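Local coordinates for protein uroporphyrinogen-III C-methyltransferase (Pseudomonas denitrificans, PDB 1S4D) that catalyses the two successive S-adenosyl-L-methionine-dependent methylations, at C-2 and C-7, that turn uroporphyrinogen III into precorrin-2 for cobalamin and siroheme synthesis, at residues B[9-14]-B[38-43]; B[179-184]-B[242-247]. All coordinates share one frame; numbering follows the deposited sequence.

Contact 1 (B[9-14]-B[38-43]); sequences LPALEK and LRQADV
The terminal amide of Gln40 is the flat group of this contact, and it meets the backbone at Ala11 and Leu12. Ala11 CA lies close to the amide plane, at the edge of the group. Leu12 N lies clearly off that plane, to one side. The amide carbon, Gln40 CD, is 3.6 Å from Leu12 N, a distance that holds whichever way the amide is turned. The placement of the amide's nitrogen and oxygen is doubtful, and the group is probably turned over in the model. With it turned back, a hydrogen bond to Leu12 N is possible. The methyl of Ala11 lies near the same end of the side chain, on the other side of the amide plane from Leu12 N. Beyond CG the Gln40 chain is extended, which carries the amide across to the loop.

The second touch is apolar. Leu12 points toward residues 38-43. Its CG is held opposite the backbone N (chi1 160°), and the CD2 branch comes down on Ala41, 4.0 Å from Ala41 CB. Leu12 and Ala41 are both buried, while Ala11 is exposed at the border. An alanine in place of Gln40 would probably leave Leu12 N without its nearby amide and open a gap beside Ala11.

The contact lies away from the cofactor site. It joins the loop leading into strand 16-21 to the turn from helix 32-40 into strand 43-46, within the beta-alpha-beta crossover that links strands 16-21 and 43-46. Strand 94-99 runs between these two strands in the parallel sheet, and its first residue ties both segments together. Arg94 NH1 is hydrogen-bonded to Leu12 O, and Arg94 N to Asp42 OD2. Ala41 also packs on Leu96 of that strand.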
loop_
_atom_site.group_PDB
_atom_site.type_symbol
_atom_site.label_atom_id
_atom_site.label_comp_id
_atom_site.label_asym_id
_atom_site.label_seq_id
_atom_site.Cartn_x
_atom_site.Cartn_y
_atom_site.Cartn_z
ATOM N N LEU B 9 -17.397 0.409 14.657
ATOM C CA LEU B 9 -16.334 -0.453 14.160
ATOM C C LEU B 9 -16.469 -1.837 14.771
ATOM O O LEU B 9 -16.980 -1.964 15.883
ATOM C CB LEU B 9 -14.977 0.147 14.479
ATOM C CG LEU B 9 -14.729 1.403 13.644
ATOM C CD1 LEU B 9 -13.317 1.917 13.830
ATOM C CD2 LEU B 9 -15.051 1.171 12.168
ATOM N N PRO B 10 -16.031 -2.870 14.049
ATOM C CA PRO B 10 -16.183 -4.251 14.521
ATOM C C PRO B 10 -15.323 -4.482 15.743
ATOM O O PRO B 10 -14.203 -4.001 15.814
ATOM C CB PRO B 10 -15.655 -5.087 13.357
ATOM C CG PRO B 10 -15.544 -4.166 12.213
ATOM C CD PRO B 10 -15.345 -2.803 12.745
ATOM N N ALA B 11 -15.866 -5.192 16.715
ATOM C CA ALA B 11 -15.108 -5.616 17.885
ATOM C C ALA B 11 -14.053 -6.636 17.481
ATOM O O ALA B 11 -14.289 -7.427 16.588
ATOM C CB ALA B 11 -16.041 -6.238 18.888
ATOM N N LEU B 12 -12.896 -6.617 18.134
ATOM C CA LEU B 12 -11.994 -7.764 18.067
ATOM C C LEU B 12 -12.467 -8.821 19.075
ATOM O O LEU B 12 -12.281 -8.697 20.276
ATOM C CB LEU B 12 -10.536 -7.343 18.247
ATOM C CG LEU B 12 -9.451 -8.341 18.653
ATOM C CD1 LEU B 12 -9.350 -9.585 17.736
ATOM C CD2 LEU B 12 -8.117 -7.587 18.786
ATOM N N GLU B 13 -13.108 -9.849 18.536
ATOM C CA GLU B 13 -13.853 -10.858 19.281
ATOM C C GLU B 13 -12.994 -11.899 19.976
ATOM O O GLU B 13 -11.992 -12.335 19.434
ATOM C CB GLU B 13 -14.755 -11.601 18.302
ATOM C CG GLU B 13 -16.194 -11.665 18.740
ATOM C CD GLU B 13 -17.015 -10.623 18.044
ATOM O OE1 GLU B 13 -17.532 -9.713 18.731
ATOM O OE2 GLU B 13 -17.120 -10.719 16.803
ATOM N N LYS B 14 -13.425 -12.335 21.155
ATOM C CA LYS B 14 -12.759 -13.414 21.878
ATOM C C LYS B 14 -12.550 -14.624 20.968
ATOM O O LYS B 14 -13.465 -15.048 20.259
ATOM C CB LYS B 14 -13.558 -13.811 23.119
ATOM C CG LYS B 14 -13.498 -12.795 24.289
ATOM C CD LYS B 14 -14.009 -13.431 25.579
ATOM C CE LYS B 14 -14.439 -12.383 26.586
ATOM N NZ LYS B 14 -13.814 -12.582 27.940
ATOM N N LEU B 38 -5.866 -2.411 18.607
ATOM C CA LEU B 38 -4.913 -2.163 19.685
ATOM C C LEU B 38 -5.583 -1.941 21.042
ATOM O O LEU B 38 -5.124 -2.469 22.054
ATOM C CB LEU B 38 -4.054 -0.961 19.329
ATOM C CG LEU B 38 -2.607 -1.160 18.874
ATOM C CD1 LEU B 38 -2.222 -2.619 18.793
ATOM C CD2 LEU B 38 -2.323 -0.424 17.548
ATOM N N ARG B 39 -6.677 -1.176 21.048
ATOM C CA ARG B 39 -7.337 -0.771 22.287
ATOM C C ARG B 39 -8.140 -1.915 22.889
ATOM O O ARG B 39 -8.452 -1.895 24.067
ATOM C CB ARG B 39 -8.153 0.539 22.090
ATOM C CG ARG B 39 -9.678 0.473 22.289
ATOM C CD ARG B 39 -10.481 1.612 21.626
ATOM N NE ARG B 39 -9.933 2.945 21.925
ATOM C CZ ARG B 39 -10.331 3.746 22.931
ATOM N NH1 ARG B 39 -11.299 3.379 23.779
ATOM N NH2 ARG B 39 -9.750 4.930 23.094
ATOM N N GLN B 40 -8.423 -2.931 22.083
ATOM C CA GLN B 40 -9.255 -4.058 22.512
ATOM C C GLN B 40 -8.463 -5.315 22.838
ATOM O O GLN B 40 -8.927 -6.157 23.608
ATOM C CB GLN B 40 -10.276 -4.403 21.437
ATOM C CG GLN B 40 -11.527 -3.587 21.517
ATOM C CD GLN B 40 -12.427 -3.763 20.307
ATOM O OE1 GLN B 40 -12.702 -2.804 19.608
ATOM N NE2 GLN B 40 -12.888 -4.981 20.065
ATOM N N ALA B 41 -7.279 -5.450 22.243
ATOM C CA ALA B 41 -6.522 -6.700 22.307
ATOM C C ALA B 41 -6.183 -7.210 23.717
ATOM O O ALA B 41 -5.837 -6.443 24.611
ATOM C CB ALA B 41 -5.282 -6.591 21.484
ATOM N N ASP B 42 -6.279 -8.519 23.898
ATOM C CA ASP B 42 -5.766 -9.149 25.105
ATOM C C ASP B 42 -4.285 -9.403 24.954
ATOM O O ASP B 42 -3.548 -9.341 25.920
ATOM C CB ASP B 42 -6.498 -10.455 25.401
ATOM C CG ASP B 42 -7.932 -10.233 25.821
ATOM O OD1 ASP B 42 -8.155 -9.409 26.730
ATOM O OD2 ASP B 42 -8.897 -10.833 25.307
ATOM N N VAL B 43 -3.849 -9.672 23.736
ATOM C CA VAL B 43 -2.451 -9.951 23.486
ATOM C C VAL B 43 -2.051 -9.422 22.107
ATOM O O VAL B 43 -2.792 -9.542 21.143
ATOM C CB VAL B 43 -2.103 -11.469 23.754
ATOM C CG1 VAL B 43 -2.948 -12.412 22.907
ATOM C CG2 VAL B 43 -0.618 -11.745 23.598
#

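Contact 2 (B[179-184]-B[242-247]); sequences VIVMYM and IVVVGE. With SAH (S-adenosyl-L-homocysteine), chain Q.
Ile242 and Tyr183 meet because the isoleucine chain bends twice. Its CG1 stands opposite the carbonyl carbon (chi1 -76°), and a second turn (chi2 -81°) swings CD1 over the tyrosine ring. CD1 sits 3.5 Å from the centroid of the Tyr183 ring, almost on the ring normal. This is a CH-pi contact over the middle of one face. At the ring edge, in plane, lies OXT of the bound S-adenosyl-L-homocysteine. The other branch of Ile242, CG2, is 3.8 Å from Val181 CG1.

The backbones form an antiparallel strand pair. Ile180 and Val245 are a hydrogen-bonded pair, with Ile180 N to Val245 O at 3.1 Å and Val245 N to Ile180 O at 2.8 Å. Met182 and Val243 repeat the pattern, each N bonded to the other's O. Val181 and Val244 face each other between them as a non-hydrogen-bonded pair. On the face with Ile180 and Val245, the bent Met182 chain brings its methyl CE within 3.9 Å of Val243 CG1. The opposite face carries Val181 and Val244.

Where the first strand ends, Met184 N gives a nearly straight hydrogen bond to O2' of the ligand, 3.0 Å long. The Met184 side chain passes its CG near the ligand O3', and a bend at its end brings CE to the ligand sulfur, 3.7 Å from SAH SD. Ile242 CG1 lies close to the adenine. The strand ends therefore form part of the cofactor pocket. Tyr183 OH is held from outside by Thr130 OG1 and Gly132 N.

Both strands are interior members of the mixed sheet. Strand 151-156 pairs with the far side of 179-183, and strand 206-211 with the far side of 241-245. Helix 131-137 covers the Val181 and Val244 face through Leu136.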
loop_
_atom_site.group_PDB
_atom_site.type_symbol
_atom_site.label_atom_id
_atom_site.label_comp_id
_atom_site.label_asym_id
_atom_site.label_seq_id
_atom_site.Cartn_x
_atom_site.Cartn_y
_atom_site.Cartn_z
ATOM N N VAL B 179 9.570 2.483 -13.017
ATOM C CA VAL B 179 9.937 2.445 -11.587
ATOM C C VAL B 179 9.947 1.051 -10.947
ATOM O O VAL B 179 9.043 0.255 -11.191
ATOM C CB VAL B 179 9.041 3.400 -10.766
ATOM C CG1 VAL B 179 9.356 3.308 -9.261
ATOM C CG2 VAL B 179 9.229 4.834 -11.293
ATOM N N ILE B 180 11.010 0.728 -10.183
ATOM C CA ILE B 180 11.070 -0.532 -9.428
ATOM C C ILE B 180 11.212 -0.179 -7.969
ATOM O O ILE B 180 12.013 0.698 -7.617
ATOM C CB ILE B 180 12.307 -1.407 -9.810
ATOM C CG1 ILE B 180 12.579 -1.444 -11.328
ATOM C CG2 ILE B 180 12.184 -2.797 -9.216
ATOM C CD1 ILE B 180 11.632 -2.206 -12.083
ATOM N N VAL B 181 10.456 -0.871 -7.121
ATOM C CA VAL B 181 10.489 -0.617 -5.693
ATOM C C VAL B 181 10.860 -1.915 -4.986
ATOM O O VAL B 181 10.166 -2.934 -5.115
ATOM C CB VAL B 181 9.126 -0.094 -5.173
ATOM C CG1 VAL B 181 9.096 -0.073 -3.610
ATOM C CG2 VAL B 181 8.755 1.272 -5.829
ATOM N N MET B 182 11.948 -1.886 -4.237
ATOM C CA MET B 182 12.517 -3.129 -3.765
ATOM C C MET B 182 12.555 -3.194 -2.249
ATOM O O MET B 182 13.055 -2.269 -1.600
ATOM C CB MET B 182 13.910 -3.320 -4.363
ATOM C CG MET B 182 13.981 -2.953 -5.825
ATOM S SD MET B 182 15.383 -3.720 -6.598
ATOM C CE MET B 182 16.728 -2.603 -6.106
ATOM N N TYR B 183 12.000 -4.295 -1.730
ATOM C CA TYR B 183 11.945 -4.662 -0.321
ATOM C C TYR B 183 13.081 -5.644 -0.054
ATOM O O TYR B 183 13.454 -6.402 -0.944
ATOM C CB TYR B 183 10.619 -5.377 -0.028
ATOM C CG TYR B 183 9.391 -4.479 -0.012
ATOM C CD1 TYR B 183 8.767 -4.051 -1.211
ATOM C CD2 TYR B 183 8.829 -4.084 1.195
ATOM C CE1 TYR B 183 7.639 -3.223 -1.191
ATOM C CE2 TYR B 183 7.717 -3.279 1.224
ATOM C CZ TYR B 183 7.133 -2.842 0.039
ATOM O OH TYR B 183 6.035 -2.024 0.138
ATOM N N MET B 184 13.646 -5.624 1.158
ATOM C CA MET B 184 14.698 -6.570 1.554
ATOM C C MET B 184 15.773 -6.785 0.494
ATOM O O MET B 184 16.109 -7.919 0.175
ATOM C CB MET B 184 14.101 -7.916 1.957
ATOM C CG MET B 184 12.928 -7.781 2.922
ATOM S SD MET B 184 12.165 -9.350 3.239
ATOM C CE MET B 184 10.718 -9.209 2.221
ATOM N N ILE B 242 13.834 0.885 1.845
ATOM C CA ILE B 242 13.209 0.587 0.578
ATOM C C ILE B 242 14.142 1.166 -0.486
ATOM O O ILE B 242 14.592 2.307 -0.355
ATOM C CB ILE B 242 11.802 1.226 0.520
ATOM C CG1 ILE B 242 10.807 0.419 1.356
ATOM C CG2 ILE B 242 11.344 1.438 -0.944
ATOM C CD1 ILE B 242 10.269 -0.816 0.658
ATOM N N VAL B 243 14.448 0.384 -1.517
ATOM C CA VAL B 243 15.241 0.872 -2.633
ATOM C C VAL B 243 14.371 1.090 -3.867
ATOM O O VAL B 243 13.757 0.134 -4.385
ATOM C CB VAL B 243 16.322 -0.104 -3.030
ATOM C CG1 VAL B 243 17.291 0.584 -3.988
ATOM C CG2 VAL B 243 17.041 -0.657 -1.797
ATOM N N VAL B 244 14.321 2.341 -4.327
ATOM C CA VAL B 244 13.488 2.741 -5.465
ATOM C C VAL B 244 14.368 3.122 -6.633
ATOM O O VAL B 244 15.320 3.890 -6.482
ATOM C CB VAL B 244 12.513 3.932 -5.096
ATOM C CG1 VAL B 244 13.288 5.146 -4.567
ATOM C CG2 VAL B 244 11.614 4.330 -6.272
ATOM N N VAL B 245 14.033 2.596 -7.796
ATOM C CA VAL B 245 14.788 2.834 -9.010
ATOM C C VAL B 245 13.903 3.617 -9.987
ATOM O O VAL B 245 12.694 3.296 -10.171
ATOM C CB VAL B 245 15.226 1.489 -9.623
ATOM C CG1 VAL B 245 16.034 1.697 -10.884
ATOM C CG2 VAL B 245 16.036 0.669 -8.594
ATOM N N GLY B 246 14.476 4.666 -10.583
ATOM C CA GLY B 246 13.807 5.400 -11.644
ATOM C C GLY B 246 13.521 6.870 -11.441
ATOM O O GLY B 246 13.798 7.465 -10.399
ATOM N N GLU B 247 12.924 7.474 -12.453
ATOM C CA GLU B 247 12.931 8.931 -12.568
ATOM C C GLU B 247 12.187 9.626 -11.449
ATOM O O GLU B 247 12.505 10.774 -11.129
ATOM C CB GLU B 247 12.435 9.379 -13.956
ATOM C CG GLU B 247 13.384 9.014 -15.099
ATOM C CD GLU B 247 14.774 9.625 -14.955
ATOM O OE1 GLU B 247 15.758 8.890 -15.198
ATOM O OE2 GLU B 247 14.889 10.839 -14.621
HETATM N N SAH Q . 4.739 -5.918 5.100
HETATM C CA SAH Q . 5.796 -4.924 5.149
HETATM C CB SAH Q . 7.094 -5.523 4.635
HETATM C CG SAH Q . 7.861 -6.317 5.675
HETATM S SD SAH Q . 9.217 -7.340 5.043
HETATM C C SAH Q . 5.394 -3.648 4.400
HETATM O O SAH Q . 4.313 -3.545 3.823
HETATM O OXT SAH Q . 6.108 -2.651 4.345
HETATM C "C5'" SAH Q . 10.440 -6.150 5.688
HETATM C "C4'" SAH Q . 11.001 -5.110 4.711
HETATM O "O4'" SAH Q . 10.130 -4.007 4.562
HETATM C "C3'" SAH Q . 12.309 -4.438 5.116
HETATM O "O3'" SAH Q . 13.463 -5.218 4.958
HETATM C "C2'" SAH Q . 12.322 -3.170 4.280
HETATM O "O2'" SAH Q . 12.701 -3.370 2.934
HETATM C "C1'" SAH Q . 10.846 -2.812 4.302
HETATM N N9 SAH Q . 10.492 -1.810 5.333
HETATM C C8 SAH Q . 9.626 -2.033 6.353
HETATM N N7 SAH Q . 9.520 -0.921 7.084
HETATM C C5 SAH Q . 10.308 0.026 6.566
HETATM C C6 SAH Q . 10.557 1.349 6.938
HETATM N N6 SAH Q . 9.953 1.885 7.982
HETATM N N1 SAH Q . 11.440 2.105 6.193
HETATM C C2 SAH Q . 12.047 1.545 5.089
HETATM N N3 SAH Q . 11.796 0.233 4.723
HETATM C C4 SAH Q . 10.934 -0.519 5.448
#

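Overall arrangement
Contact 1 closes before contact 2 opens along the chain. Their centres are 35 Å apart, their nearest atoms are about 19 Å apart, and they lie on opposite sides of the chain's centre. They share no strand or sheet. Contact 1 lies at the border of the parallel sheet, where chain leads into strands 16-21 and 43-46. Contact 2 lies inside the mixed sheet formed by later strands. This is the two-lobed architecture of the tetrapyrrole methylases, with the cofactor held between the lobes. One end of contact 2 borders that cleft and supplies Tyr183, Met184 and Ile242 to the S-adenosyl-L-homocysteine pocket. Contact 1 is structural packing within the first lobe, away from the annotated sites.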